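Local coordinates for Lmo0305 protein (Listeria monocytogenes, PDB 3PJ0), which carries pyridoxal phosphate covalently attached to a lysine and probably belongs to the fold type I family of vitamin B6 enzymes, at residues Q76-R81 with K229-R234; E51-K56 with S248-F253. All blocks are in the same frame, centred on the assembly; numbering follows the deposited sequence.

In the fold
Both contacts pair helices far apart in sequence, but they lie in different settings, with their centres about 21 Å apart. Contact 1 (76-81 with 229-234) is buried: all four touching residues are enclosed, no hydrogen bond crosses it, and residues of the second subunit pack against it. Contact 2 (51-56 with 248-253) is only partly buried; packing on a phenylalanine gives way to a salt bridge and a bridging water, and no other chain touches it. The two share no helix. Helix 243-256 of contact 2 is nevertheless the next helix after 222-234 of contact 1, and the contacts meet in a loose approach, with K229 NZ 4.1 Å from E54 OE1.

Contact 1: Q76-R81 with K229-R234; sequences QQIALR and KIWKRR
W231 reaches from helix 222-234 to helix 72-87 and packs against I78 and R81, one helical turn apart. The axes of segments 76-81 and 229-234 approach to 10.0 Å and run at 131° to each other. I78 and W231 slide past one another in opposite directions: CG2 of I78 lies 3.5 Å from CB of W231, and I78 CD1 stands 3.7 Å from the same CB, so the isoleucine packs at the root of the indole. R81 meets the benzo end of the indole: R81 CG sits over one face near the rim, 3.5 Å from W231 CZ2. A bend at chi2 (58°) then turns the chain across the indole, where W231 CH2 lies over a face of the guanidinium, 3.4 Å from R81 NH1. The two planes are 62° apart, which excludes a parallel stack. Polar partners elsewhere help to fix the guanidinium: NE forms a salt bridge with D85 and NH1 a hydrogen bond with Q112. R234 NH1 lies over the indole face opposite R81 CG, whereas R81 NH2 stands at the ring's edge, 5.7 Å from R234 NH1. L111 of the second subunit also packs on W231. These helices, which follow the neighbouring antiparallel strands 65-69 and 216-220, pack beside the seven-stranded sheet at the dimer interface, a topology consistent with the large domain of fold type I pyridoxal phosphate enzymes.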
ATOM      1  N   GLN A  76       1.565  -8.230  -9.479  1.00  9.24           N
ATOM      2  CA  GLN A  76       1.394  -9.327 -10.459  1.00  9.10           C
ATOM      3  C   GLN A  76       0.234  -9.101 -11.432  1.00  9.38           C
ATOM      4  O   GLN A  76       0.379  -9.405 -12.606  1.00  8.98           O
ATOM      5  CB  GLN A  76       1.318 -10.669  -9.772  1.00  8.37           C
ATOM      6  CG  GLN A  76       2.604 -11.025  -9.082  1.00  7.73           C
ATOM      7  CD  GLN A  76       2.741 -12.514  -8.886  1.00  9.10           C
ATOM      8  OE1 GLN A  76       3.618 -13.152  -9.484  1.00  9.65           O
ATOM      9  NE2 GLN A  76       1.839 -13.096  -8.094  1.00  8.67           N
ATOM     10  N   GLN A  77      -0.892  -8.563 -10.948  1.00  9.54           N
ATOM     11  CA  GLN A  77      -1.991  -8.175 -11.862  1.00 10.47           C
ATOM     12  C   GLN A  77      -1.448  -7.185 -12.917  1.00 10.00           C
ATOM     13  O   GLN A  77      -1.786  -7.255 -14.114  1.00  9.94           O
ATOM     14  CB  GLN A  77      -3.085  -7.484 -11.088  1.00 10.48           C
ATOM     15  CG  GLN A  77      -3.900  -8.355 -10.195  1.00 13.48           C
ATOM     16  CD  GLN A  77      -4.929  -7.506  -9.499  1.00 15.30           C
ATOM     17  OE1 GLN A  77      -5.437  -6.541 -10.094  1.00 12.79           O
ATOM     18  NE2 GLN A  77      -5.264  -7.859  -8.239  1.00 17.99           N
ATOM     19  N   ILE A  78      -0.635  -6.234 -12.447  1.00  9.24           N
ATOM     20  CA  ILE A  78       0.009  -5.246 -13.322  1.00  9.58           C
ATOM     21  C   ILE A  78       0.970  -5.895 -14.322  1.00  9.62           C
ATOM     22  O   ILE A  78       0.937  -5.557 -15.520  1.00  8.88           O
ATOM     23  CB  ILE A  78       0.734  -4.144 -12.485  1.00  9.53           C
ATOM     24  CG1 ILE A  78      -0.309  -3.295 -11.782  1.00  7.53           C
ATOM     25  CG2 ILE A  78       1.682  -3.249 -13.359  1.00 10.20           C
ATOM     26  CD1 ILE A  78       0.285  -2.335 -10.694  1.00  9.15           C
ATOM     27  N   ALA A  79       1.785  -6.856 -13.875  1.00  8.89           N
ATOM     28  CA  ALA A  79       2.730  -7.518 -14.769  1.00  9.32           C
ATOM     29  C   ALA A  79       1.969  -8.175 -15.926  1.00  9.24           C
ATOM     30  O   ALA A  79       2.338  -8.001 -17.094  1.00  8.87           O
ATOM     31  CB  ALA A  79       3.608  -8.576 -13.987  1.00  9.05           C
ATOM     32  N   LEU A  80       0.915  -8.927 -15.602  1.00  8.66           N
ATOM     33  CA  LEU A  80       0.135  -9.660 -16.613  1.00  9.08           C
ATOM     34  C   LEU A  80      -0.578  -8.701 -17.584  1.00  9.88           C
ATOM     35  O   LEU A  80      -0.638  -8.990 -18.805  1.00  9.75           O
ATOM     36  CB  LEU A  80      -0.852 -10.648 -15.947  1.00 10.25           C
ATOM     37  CG  LEU A  80      -0.204 -11.732 -15.042  1.00 10.35           C
ATOM     38  CD1 LEU A  80      -1.202 -12.675 -14.451  1.00 12.49           C
ATOM     39  CD2 LEU A  80       0.926 -12.496 -15.818  1.00 17.02           C
ATOM     40  N   ARG A  81      -1.082  -7.575 -17.079  1.00  8.67           N
ATOM     41  CA  ARG A  81      -1.667  -6.544 -17.974  1.00  9.29           C
ATOM     42  C   ARG A  81      -0.652  -5.960 -18.973  1.00  9.28           C
ATOM     43  O   ARG A  81      -0.953  -5.777 -20.154  1.00  8.86           O
ATOM     44  CB  ARG A  81      -2.350  -5.420 -17.172  1.00 10.17           C
ATOM     45  CG  ARG A  81      -2.936  -4.272 -18.053  1.00 10.14           C
ATOM     46  CD  ARG A  81      -3.959  -4.741 -19.065  1.00 12.37           C
ATOM     47  NE  ARG A  81      -4.353  -3.613 -19.902  1.00 13.91           N
ATOM     48  CZ  ARG A  81      -5.325  -2.749 -19.611  1.00 14.57           C
ATOM     49  NH1 ARG A  81      -6.089  -2.901 -18.534  1.00 14.95           N
ATOM     50  NH2 ARG A  81      -5.537  -1.721 -20.432  1.00 18.39           N
ATOM     51  N   LYS A 229       5.261   1.337 -13.278  1.00 10.12           N
ATOM     52  CA  LYS A 229       5.181   2.492 -12.396  1.00 10.70           C
ATOM     53  C   LYS A 229       3.961   3.353 -12.699  1.00 10.76           C
ATOM     54  O   LYS A 229       3.356   3.921 -11.786  1.00 10.35           O
ATOM     55  CB  LYS A 229       6.481   3.306 -12.436  1.00 11.48           C
ATOM     56  CG  LYS A 229       7.656   2.580 -11.813  1.00 12.71           C
ATOM     57  CD  LYS A 229       8.858   3.485 -11.650  1.00 15.55           C
ATOM     58  CE  LYS A 229      10.057   2.744 -11.119  1.00 16.45           C
ATOM     59  NZ  LYS A 229      11.179   3.708 -10.800  1.00 15.56           N
ATOM     60  N   ILE A 230       3.580   3.429 -13.968  1.00  9.95           N
ATOM     61  CA  ILE A 230       2.363   4.139 -14.347  1.00 10.29           C
ATOM     62  C   ILE A 230       1.147   3.422 -13.733  1.00  9.75           C
ATOM     63  O   ILE A 230       0.299   4.059 -13.119  1.00  9.88           O
ATOM     64  CB  ILE A 230       2.199   4.248 -15.859  0.52 10.47           C
ATOM     65  CG1 ILE A 230       3.362   5.046 -16.449  0.52 11.76           C
ATOM     66  CG2 ILE A 230       0.848   4.907 -16.189  0.52 11.65           C
ATOM     67  CD1 ILE A 230       3.291   5.236 -17.952  0.52 13.03           C
ATOM     68  N   TRP A 231       1.104   2.104 -13.865  1.00  9.17           N
ATOM     69  CA  TRP A 231       0.019   1.303 -13.299  1.00  9.24           C
ATOM     70  C   TRP A 231       0.014   1.392 -11.779  1.00  8.79           C
ATOM     71  O   TRP A 231      -1.047   1.391 -11.165  1.00  8.70           O
ATOM     72  CB  TRP A 231       0.098  -0.179 -13.744  1.00  8.58           C
ATOM     73  CG  TRP A 231      -0.405  -0.433 -15.134  1.00  9.50           C
ATOM     74  CD1 TRP A 231       0.340  -0.735 -16.233  1.00 10.33           C
ATOM     75  CD2 TRP A 231      -1.771  -0.415 -15.564  1.00  9.64           C
ATOM     76  NE1 TRP A 231      -0.494  -0.891 -17.333  1.00 11.83           N
ATOM     77  CE2 TRP A 231      -1.791  -0.722 -16.934  1.00 12.17           C
ATOM     78  CE3 TRP A 231      -2.989  -0.205 -14.907  1.00 11.00           C
ATOM     79  CZ2 TRP A 231      -2.989  -0.783 -17.680  1.00 11.20           C
ATOM     80  CZ3 TRP A 231      -4.167  -0.263 -15.653  1.00 10.11           C
ATOM     81  CH2 TRP A 231      -4.153  -0.545 -17.010  1.00 10.82           C
ATOM     82  N   LYS A 232       1.194   1.450 -11.162  1.00  8.87           N
ATOM     83  CA  LYS A 232       1.290   1.593  -9.691  1.00  9.81           C
ATOM     84  C   LYS A 232       0.506   2.842  -9.201  1.00  9.81           C
ATOM     85  O   LYS A 232      -0.209   2.780  -8.187  1.00 10.09           O
ATOM     86  CB  LYS A 232       2.748   1.653  -9.200  0.50 10.10           C
ATOM     87  CG  LYS A 232       2.868   1.578  -7.650  0.50 10.51           C
ATOM     88  CD  LYS A 232       4.299   1.338  -7.109  0.50 12.00           C
ATOM     89  CE  LYS A 232       5.171   2.567  -7.191  0.50 12.23           C
ATOM     90  NZ  LYS A 232       6.505   2.366  -6.542  0.50 10.57           N
ATOM     91  N   ARG A 233       0.679   3.967  -9.889  1.00  9.67           N
ATOM     92  CA  ARG A 233      -0.056   5.187  -9.531  1.00  9.86           C
ATOM     93  C   ARG A 233      -1.559   4.996  -9.720  1.00  9.68           C
ATOM     94  O   ARG A 233      -2.356   5.381  -8.873  1.00  9.21           O
ATOM     95  CB  ARG A 233       0.459   6.393 -10.270  1.00 10.38           C
ATOM     96  CG  ARG A 233      -0.428   7.633 -10.072  1.00  9.79           C
ATOM     97  CD  ARG A 233       0.370   8.848  -9.785  1.00 12.51           C
ATOM     98  NE  ARG A 233       0.888   8.808  -8.420  1.00 13.26           N
ATOM     99  CZ  ARG A 233       0.243   9.257  -7.337  1.00 14.29           C
ATOM    100  NH1 ARG A 233      -0.963   9.809  -7.409  1.00 17.44           N
ATOM    101  NH2 ARG A 233       0.812   9.149  -6.144  1.00 13.31           N
ATOM    102  N   ARG A 234      -1.949   4.347 -10.818  1.00  9.67           N
ATOM    103  CA  ARG A 234      -3.369   4.069 -11.087  1.00  9.10           C
ATOM    104  C   ARG A 234      -4.010   3.223  -9.972  1.00  9.09           C
ATOM    105  O   ARG A 234      -5.163   3.460  -9.560  1.00  8.49           O
ATOM    106  CB  ARG A 234      -3.506   3.327 -12.427  1.00  8.26           C
ATOM    107  CG  ARG A 234      -3.189   4.204 -13.646  1.00  7.80           C
ATOM    108  CD  ARG A 234      -3.296   3.401 -14.923  1.00  8.69           C
ATOM    109  NE  ARG A 234      -3.045   4.217 -16.094  1.00 10.57           N
ATOM    110  CZ  ARG A 234      -2.877   3.757 -17.339  1.00 14.32           C
ATOM    111  NH1 ARG A 234      -2.929   2.445 -17.616  1.00 14.36           N
ATOM    112  NH2 ARG A 234      -2.660   4.631 -18.333  1.00 14.16           N
TER

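Contact 2: E51-K56 with S248-F253; sequences EDFETK and SADYYF
F53 points from helix 48-61 toward A249 and D250 of helix 243-256, joining helix 48-61 to the helix that follows 222-234, in what is probably a fold type I pyridoxal phosphate enzyme. The segment axes are 11.3 Å apart at their closest and inclined at 43°, and the nearest CA pair, F53 and D250, is 7.3 Å apart. With CG anti to the backbone N (chi1 -173°), the F53 ring extends into the gap between the helices. Its tip, CZ, touches A249 CB at 3.9 Å, while the edge at CE1 meets D250 OD1, 3.5 Å away. Because OD1 lies near the ring plane, it faces the ring's edge hydrogens and not the pi cloud, which is probably favourable electrostatically; the carboxylate plane itself is turned 64° from the ring. F206, two residues ahead of the cofactor-bearing K208, packs edge-to-face with F53 and also touches A249, tying this helix pair to the chain leading into the cofactor site. One turn after F53, K56 stretches out with every side-chain torsion near anti and brings its amine to the same carboxylate. K56 NZ donates to the syn lone pair of D250 OD1 in a salt bridge of 2.8 Å, and E254, on the helix of D250, is a second anionic partner. A water completes the link, accepting from K56 NZ at 3.0 Å and donating to D250 OD2 at 2.8 Å.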
ATOM      1  N   GLU A  51      15.180   4.026  -4.297  1.00 12.85           N
ATOM      2  CA  GLU A  51      15.979   3.753  -5.503  1.00 13.25           C
ATOM      3  C   GLU A  51      17.134   2.802  -5.251  1.00 12.98           C
ATOM      4  O   GLU A  51      17.394   1.916  -6.079  1.00 12.44           O
ATOM      5  CB  GLU A  51      16.512   5.050  -6.110  1.00 13.92           C
ATOM      6  CG  GLU A  51      15.416   5.954  -6.588  1.00 17.05           C
ATOM      7  CD  GLU A  51      15.935   7.200  -7.271  1.00 22.44           C
ATOM      8  OE1 GLU A  51      17.011   7.088  -7.920  1.00 25.86           O
ATOM      9  OE2 GLU A  51      15.247   8.253  -7.181  1.00 19.26           O
ATOM     10  N   ASP A  52      17.831   2.969  -4.125  1.00 12.95           N
ATOM     11  CA  ASP A  52      18.923   2.074  -3.787  1.00 13.94           C
ATOM     12  C   ASP A  52      18.423   0.640  -3.567  1.00 13.41           C
ATOM     13  O   ASP A  52      19.094  -0.299  -3.967  1.00 12.78           O
ATOM     14  CB  ASP A  52      19.689   2.548  -2.562  1.00 14.84           C
ATOM     15  CG  ASP A  52      20.408   3.889  -2.794  1.00 16.38           C
ATOM     16  OD1 ASP A  52      20.364   4.426  -3.899  1.00 19.92           O
ATOM     17  OD2 ASP A  52      20.955   4.423  -1.830  1.00 20.91           O
ATOM     18  N   PHE A  53      17.258   0.476  -2.927  1.00 12.06           N
ATOM     19  CA  PHE A  53      16.746  -0.872  -2.676  1.00 11.68           C
ATOM     20  C   PHE A  53      16.317  -1.522  -3.982  1.00 10.61           C
ATOM     21  O   PHE A  53      16.594  -2.702  -4.223  1.00 10.22           O
ATOM     22  CB  PHE A  53      15.591  -0.870  -1.681  1.00 11.31           C
ATOM     23  CG  PHE A  53      15.149  -2.248  -1.272  1.00 11.94           C
ATOM     24  CD1 PHE A  53      15.976  -3.048  -0.505  1.00 11.41           C
ATOM     25  CD2 PHE A  53      13.912  -2.741  -1.665  1.00 12.71           C
ATOM     26  CE1 PHE A  53      15.568  -4.353  -0.151  1.00 12.77           C
ATOM     27  CE2 PHE A  53      13.500  -4.004  -1.309  1.00 11.88           C
ATOM     28  CZ  PHE A  53      14.328  -4.811  -0.533  1.00 10.95           C
ATOM     29  N   GLU A  54      15.636  -0.769  -4.829  1.00 11.13           N
ATOM     30  CA  GLU A  54      15.255  -1.292  -6.154  1.00 11.10           C
ATOM     31  C   GLU A  54      16.495  -1.738  -6.950  1.00 11.04           C
ATOM     32  O   GLU A  54      16.546  -2.846  -7.481  1.00 10.68           O
ATOM     33  CB  GLU A  54      14.482  -0.227  -6.937  1.00 11.29           C
ATOM     34  CG  GLU A  54      13.084   0.073  -6.315  1.00 11.73           C
ATOM     35  CD  GLU A  54      12.367   1.235  -6.928  1.00 12.15           C
ATOM     36  OE1 GLU A  54      13.051   2.118  -7.522  1.00 12.37           O
ATOM     37  OE2 GLU A  54      11.114   1.316  -6.780  1.00 11.73           O
ATOM     38  N   THR A  55      17.509  -0.884  -6.987  1.00 11.49           N
ATOM     39  CA  THR A  55      18.768  -1.206  -7.743  1.00 11.85           C
ATOM     40  C   THR A  55      19.444  -2.472  -7.203  1.00 11.42           C
ATOM     41  O   THR A  55      19.872  -3.332  -7.961  1.00 11.22           O
ATOM     42  CB  THR A  55      19.716  -0.005  -7.750  1.00 11.82           C
ATOM     43  OG1 THR A  55      19.009   1.104  -8.311  1.00 13.91           O
ATOM     44  CG2 THR A  55      20.968  -0.275  -8.625  1.00 15.82           C
ATOM     45  N   LYS A  56      19.474  -2.603  -5.885  1.00 12.05           N
ATOM     46  CA  LYS A  56      20.063  -3.767  -5.223  1.00 11.82           C
ATOM     47  C   LYS A  56      19.354  -5.094  -5.534  1.00 11.83           C
ATOM     48  O   LYS A  56      20.003  -6.111  -5.824  1.00 11.17           O
ATOM     49  CB  LYS A  56      20.028  -3.544  -3.725  1.00 12.58           C
ATOM     50  CG  LYS A  56      20.494  -4.710  -2.887  1.00 12.75           C
ATOM     51  CD  LYS A  56      20.436  -4.354  -1.419  1.00 12.96           C
ATOM     52  CE  LYS A  56      20.705  -5.530  -0.552  1.00 14.06           C
ATOM     53  NZ  LYS A  56      20.942  -5.119   0.877  1.00 14.36           N
ATOM     54  N   SER A 248      12.479  -2.165   6.542  1.00 10.15           N
ATOM     55  CA  SER A 248      12.265  -3.466   7.157  1.00  9.99           C
ATOM     56  C   SER A 248      12.536  -4.603   6.167  1.00 10.17           C
ATOM     57  O   SER A 248      13.104  -5.629   6.570  1.00 10.54           O
ATOM     58  CB  SER A 248      10.867  -3.597   7.779  1.00  9.11           C
ATOM     59  OG  SER A 248       9.869  -3.239   6.856  1.00 10.39           O
ATOM     60  N   ALA A 249      12.154  -4.428   4.897  1.00  9.99           N
ATOM     61  CA  ALA A 249      12.429  -5.464   3.865  1.00 10.01           C
ATOM     62  C   ALA A 249      13.920  -5.670   3.719  1.00  9.17           C
ATOM     63  O   ALA A 249      14.402  -6.783   3.774  1.00  9.87           O
ATOM     64  CB  ALA A 249      11.819  -5.086   2.487  1.00  9.20           C
ATOM     65  N   ASP A 250      14.655  -4.586   3.629  1.00  9.67           N
ATOM     66  CA  ASP A 250      16.134  -4.673   3.482  1.00  8.92           C
ATOM     67  C   ASP A 250      16.795  -5.268   4.742  1.00  9.30           C
ATOM     68  O   ASP A 250      17.667  -6.137   4.650  1.00  8.96           O
ATOM     69  CB  ASP A 250      16.691  -3.304   3.141  1.00  9.40           C
ATOM     70  CG  ASP A 250      18.037  -3.374   2.437  1.00 11.63           C
ATOM     71  OD1 ASP A 250      18.408  -4.444   1.897  1.00 12.63           O
ATOM     72  OD2 ASP A 250      18.731  -2.339   2.433  1.00 15.66           O
ATOM     73  N   TYR A 251      16.333  -4.858   5.915  1.00  8.95           N
ATOM     74  CA  TYR A 251      16.890  -5.375   7.176  1.00  8.89           C
ATOM     75  C   TYR A 251      16.745  -6.888   7.277  1.00  8.79           C
ATOM     76  O   TYR A 251      17.732  -7.591   7.523  1.00  8.27           O
ATOM     77  CB  TYR A 251      16.222  -4.693   8.414  1.00  8.86           C
ATOM     78  CG  TYR A 251      16.703  -5.245   9.714  1.00  8.69           C
ATOM     79  CD1 TYR A 251      17.937  -4.830  10.260  1.00 10.94           C
ATOM     80  CD2 TYR A 251      15.949  -6.175  10.433  1.00 10.00           C
ATOM     81  CE1 TYR A 251      18.394  -5.330  11.457  1.00 10.21           C
ATOM     82  CE2 TYR A 251      16.411  -6.679  11.615  1.00  8.59           C
ATOM     83  CZ  TYR A 251      17.649  -6.252  12.125  1.00 10.12           C
ATOM     84  OH  TYR A 251      18.136  -6.763  13.307  1.00 10.05           O
ATOM     85  N   TYR A 252      15.510  -7.377   7.134  1.00  9.99           N
ATOM     86  CA  TYR A 252      15.224  -8.815   7.272  1.00  9.82           C
ATOM     87  C   TYR A 252      15.801  -9.608   6.114  1.00 10.52           C
ATOM     88  O   TYR A 252      16.224 -10.778   6.303  1.00 10.36           O
ATOM     89  CB  TYR A 252      13.722  -9.066   7.517  1.00 10.23           C
ATOM     90  CG  TYR A 252      13.375  -8.578   8.894  1.00  8.41           C
ATOM     91  CD1 TYR A 252      13.864  -9.255  10.001  1.00 12.17           C
ATOM     92  CD2 TYR A 252      12.663  -7.406   9.110  1.00  8.70           C
ATOM     93  CE1 TYR A 252      13.603  -8.833  11.254  1.00 11.49           C
ATOM     94  CE2 TYR A 252      12.392  -6.955  10.406  1.00  8.62           C
ATOM     95  CZ  TYR A 252      12.899  -7.666  11.472  1.00  9.22           C
ATOM     96  OH  TYR A 252      12.716  -7.300  12.785  1.00 10.07           O
ATOM     97  N   PHE A 253      15.895  -8.984   4.925  1.00  9.49           N
ATOM     98  CA  PHE A 253      16.584  -9.679   3.814  1.00  9.07           C
ATOM     99  C   PHE A 253      18.046  -9.975   4.212  1.00 10.81           C
ATOM    100  O   PHE A 253      18.539 -11.103   4.081  1.00  9.76           O
ATOM    101  CB  PHE A 253      16.538  -8.841   2.526  1.00  9.91           C
ATOM    102  CG  PHE A 253      17.169  -9.500   1.367  1.00  9.15           C
ATOM    103  CD1 PHE A 253      16.463 -10.383   0.597  1.00 10.20           C
ATOM    104  CD2 PHE A 253      18.492  -9.255   1.052  1.00 12.70           C
ATOM    105  CE1 PHE A 253      17.094 -11.058  -0.492  1.00  9.59           C
ATOM    106  CE2 PHE A 253      19.119  -9.906  -0.048  1.00 13.34           C
ATOM    107  CZ  PHE A 253      18.391 -10.798  -0.811  1.00 10.96           C
TER
HETATM  108  O   HOH W   1      21.485  -2.412   1.928  1.00 32.94           O